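Local coordinates for probable 2-dehydropantoate 2-reductase (Bacillus subtilis, PDB 3EGO), which probably catalyses the NADPH-dependent reduction of ketopantoate to pantoate, the second step of the pantoate branch of pantothenate biosynthesis, at residues Y267-A272 with L277-L282. Sequence-based numbering, arbitrary orientation.
Sequences YLLKEA and LDAVHL
The backbone N of Leu277 donates a short, fairly straight hydrogen bond to O of Ala272 (2.7 Å, N-H...O angle 163°), closing the turn between helix 261-274 and helix 280-291; the donor lies tilted 27° from the carbonyl plane. Beside this bond, CB of Leu277 packs 3.6 Å from O of Ala272. The chain then runs back alongside the first helix, and apolar contacts take over. Ala272 suits its place because its lone methyl lets the returning chain come close: its CB lies 3.9 Å from CB of Ala279 and 3.7 Å from the carbonyl O of Leu277. Ala279, the N-cap residue of the second helix, is equally small; its CB also meets CD2 of Leu269 at 4.0 Å. Away from the turn the backbones stand farther apart, and longer, branched leucines span the distance. Leu269 sets CD2 3.8 Å from CB of Leu282. With CG anti to its carbonyl carbon (chi1 -71°), Leu282 turns both methyls to Leu268: CD1 of Leu282 lies 4.2 Å from CB of Leu268, and CD2 of Leu282 lies 4.1 Å from CD1 of Leu268. Leu268 also touches Leu182 and Ala186 of helix 174-195, which bears the probable proton donor Lys181. One backbone bond thus ties the end of the turn to the first helix, while nondirectional contacts of methyl and methylene groups, dependent on shape and exclusion of water, join the two helices of this C-terminal helical domain.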
loop_
_atom_site.group_PDB
_atom_site.type_symbol
_atom_site.label_atom_id
_atom_site.label_comp_id
_atom_site.label_asym_id
_atom_site.label_seq_id
_atom_site.Cartn_x
_atom_site.Cartn_y
_atom_site.Cartn_z
ATOM N N TYR A 267 18.343 2.786 2.311
ATOM C CA TYR A 267 19.666 3.279 1.896
ATOM C C TYR A 267 19.591 4.490 0.946
ATOM O O TYR A 267 20.345 5.467 1.097
ATOM C CB TYR A 267 20.476 2.139 1.286
ATOM C CG TYR A 267 21.649 2.610 0.480
ATOM C CD1 TYR A 267 22.894 2.765 1.061
ATOM C CD2 TYR A 267 21.515 2.860 -0.864
ATOM C CE1 TYR A 267 23.987 3.188 0.321
ATOM C CE2 TYR A 267 22.597 3.277 -1.620
ATOM C CZ TYR A 267 23.826 3.451 -1.014
ATOM O OH TYR A 267 24.926 3.879 -1.749
ATOM N N LEU A 268 18.708 4.414 -0.049
ATOM C CA LEU A 268 18.423 5.532 -0.920
ATOM C C LEU A 268 17.943 6.749 -0.100
ATOM O O LEU A 268 18.351 7.886 -0.365
ATOM C CB LEU A 268 17.371 5.140 -1.947
ATOM C CG LEU A 268 17.911 4.181 -3.025
ATOM C CD1 LEU A 268 16.796 3.541 -3.807
ATOM C CD2 LEU A 268 18.832 4.920 -4.000
ATOM N N LEU A 269 17.106 6.509 0.904
ATOM C CA LEU A 269 16.597 7.636 1.718
ATOM C C LEU A 269 17.742 8.338 2.452
ATOM O O LEU A 269 17.809 9.568 2.447
ATOM C CB LEU A 269 15.509 7.185 2.682
ATOM C CG LEU A 269 14.258 6.622 1.956
ATOM C CD1 LEU A 269 13.198 6.233 2.987
ATOM C CD2 LEU A 269 13.668 7.588 0.953
ATOM N N LYS A 270 18.632 7.559 3.059
ATOM C CA LYS A 270 19.789 8.112 3.768
ATOM C C LYS A 270 20.662 8.894 2.825
ATOM O O LYS A 270 21.155 9.968 3.167
ATOM C CB LYS A 270 20.598 7.014 4.441
ATOM C CG LYS A 270 19.895 6.465 5.672
ATOM C CD LYS A 270 20.455 5.132 6.089
ATOM C CE LYS A 270 20.179 4.901 7.558
ATOM N NZ LYS A 270 20.969 3.748 8.071
ATOM N N GLU A 271 20.828 8.370 1.618
ATOM C CA GLU A 271 21.627 9.062 0.605
ATOM C C GLU A 271 20.987 10.332 0.038
ATOM O O GLU A 271 21.699 11.314 -0.239
ATOM C CB GLU A 271 22.017 8.093 -0.522
ATOM C CG GLU A 271 23.034 7.076 -0.083
ATOM C CD GLU A 271 24.385 7.719 0.133
ATOM O OE1 GLU A 271 24.775 8.523 -0.735
ATOM O OE2 GLU A 271 25.025 7.434 1.163
ATOM N N ALA A 272 19.666 10.323 -0.149
ATOM C CA ALA A 272 18.951 11.521 -0.608
ATOM C C ALA A 272 19.146 12.623 0.410
ATOM O O ALA A 272 19.405 13.795 0.059
ATOM C CB ALA A 272 17.453 11.233 -0.786
ATOM N N LEU A 277 18.640 15.975 -1.397
ATOM C CA LEU A 277 17.809 15.611 -2.533
ATOM C C LEU A 277 16.430 15.179 -2.039
ATOM O O LEU A 277 16.267 14.717 -0.911
ATOM C CB LEU A 277 18.447 14.462 -3.320
ATOM C CG LEU A 277 19.612 14.776 -4.274
ATOM C CD1 LEU A 277 20.372 13.461 -4.652
ATOM C CD2 LEU A 277 19.075 15.484 -5.509
ATOM N N ASP A 278 15.449 15.313 -2.912
ATOM C CA ASP A 278 14.111 14.920 -2.576
ATOM C C ASP A 278 13.900 13.478 -3.040
ATOM O O ASP A 278 14.505 13.000 -4.018
ATOM C CB ASP A 278 13.108 15.878 -3.205
ATOM C CG ASP A 278 13.105 17.258 -2.504
ATOM O OD1 ASP A 278 13.353 17.334 -1.267
ATOM O OD2 ASP A 278 12.858 18.265 -3.199
ATOM N N ALA A 279 13.047 12.781 -2.318
ATOM C CA ALA A 279 12.811 11.374 -2.588
ATOM C C ALA A 279 11.403 11.114 -2.097
ATOM O O ALA A 279 11.202 10.186 -1.319
ATOM C CB ALA A 279 13.763 10.553 -1.787
ATOM N N VAL A 280 10.460 11.945 -2.551
ATOM C CA VAL A 280 9.083 11.873 -2.058
ATOM C C VAL A 280 8.401 10.543 -2.384
ATOM O O VAL A 280 7.673 10.007 -1.543
ATOM C CB VAL A 280 8.200 13.035 -2.555
ATOM C CG1 VAL A 280 7.961 12.936 -4.032
ATOM C CG2 VAL A 280 6.870 13.020 -1.827
ATOM N N HIS A 281 8.616 10.015 -3.588
ATOM C CA HIS A 281 7.989 8.742 -3.943
ATOM C C HIS A 281 8.631 7.607 -3.179
ATOM O O HIS A 281 7.938 6.773 -2.611
ATOM C CB HIS A 281 8.073 8.497 -5.433
ATOM C CG HIS A 281 7.377 9.542 -6.235
ATOM N ND1 HIS A 281 7.976 10.728 -6.592
ATOM C CD2 HIS A 281 6.111 9.596 -6.706
ATOM C CE1 HIS A 281 7.113 11.458 -7.281
ATOM N NE2 HIS A 281 5.971 10.799 -7.352
ATOM N N LEU A 282 9.958 7.554 -3.171
ATOM C CA LEU A 282 10.645 6.578 -2.318
ATOM C C LEU A 282 10.215 6.656 -0.846
ATOM O O LEU A 282 10.116 5.647 -0.152
ATOM C CB LEU A 282 12.171 6.757 -2.446
ATOM C CG LEU A 282 12.774 6.304 -3.782
ATOM C CD1 LEU A 282 14.158 6.910 -3.934
ATOM C CD2 LEU A 282 12.874 4.797 -3.827
#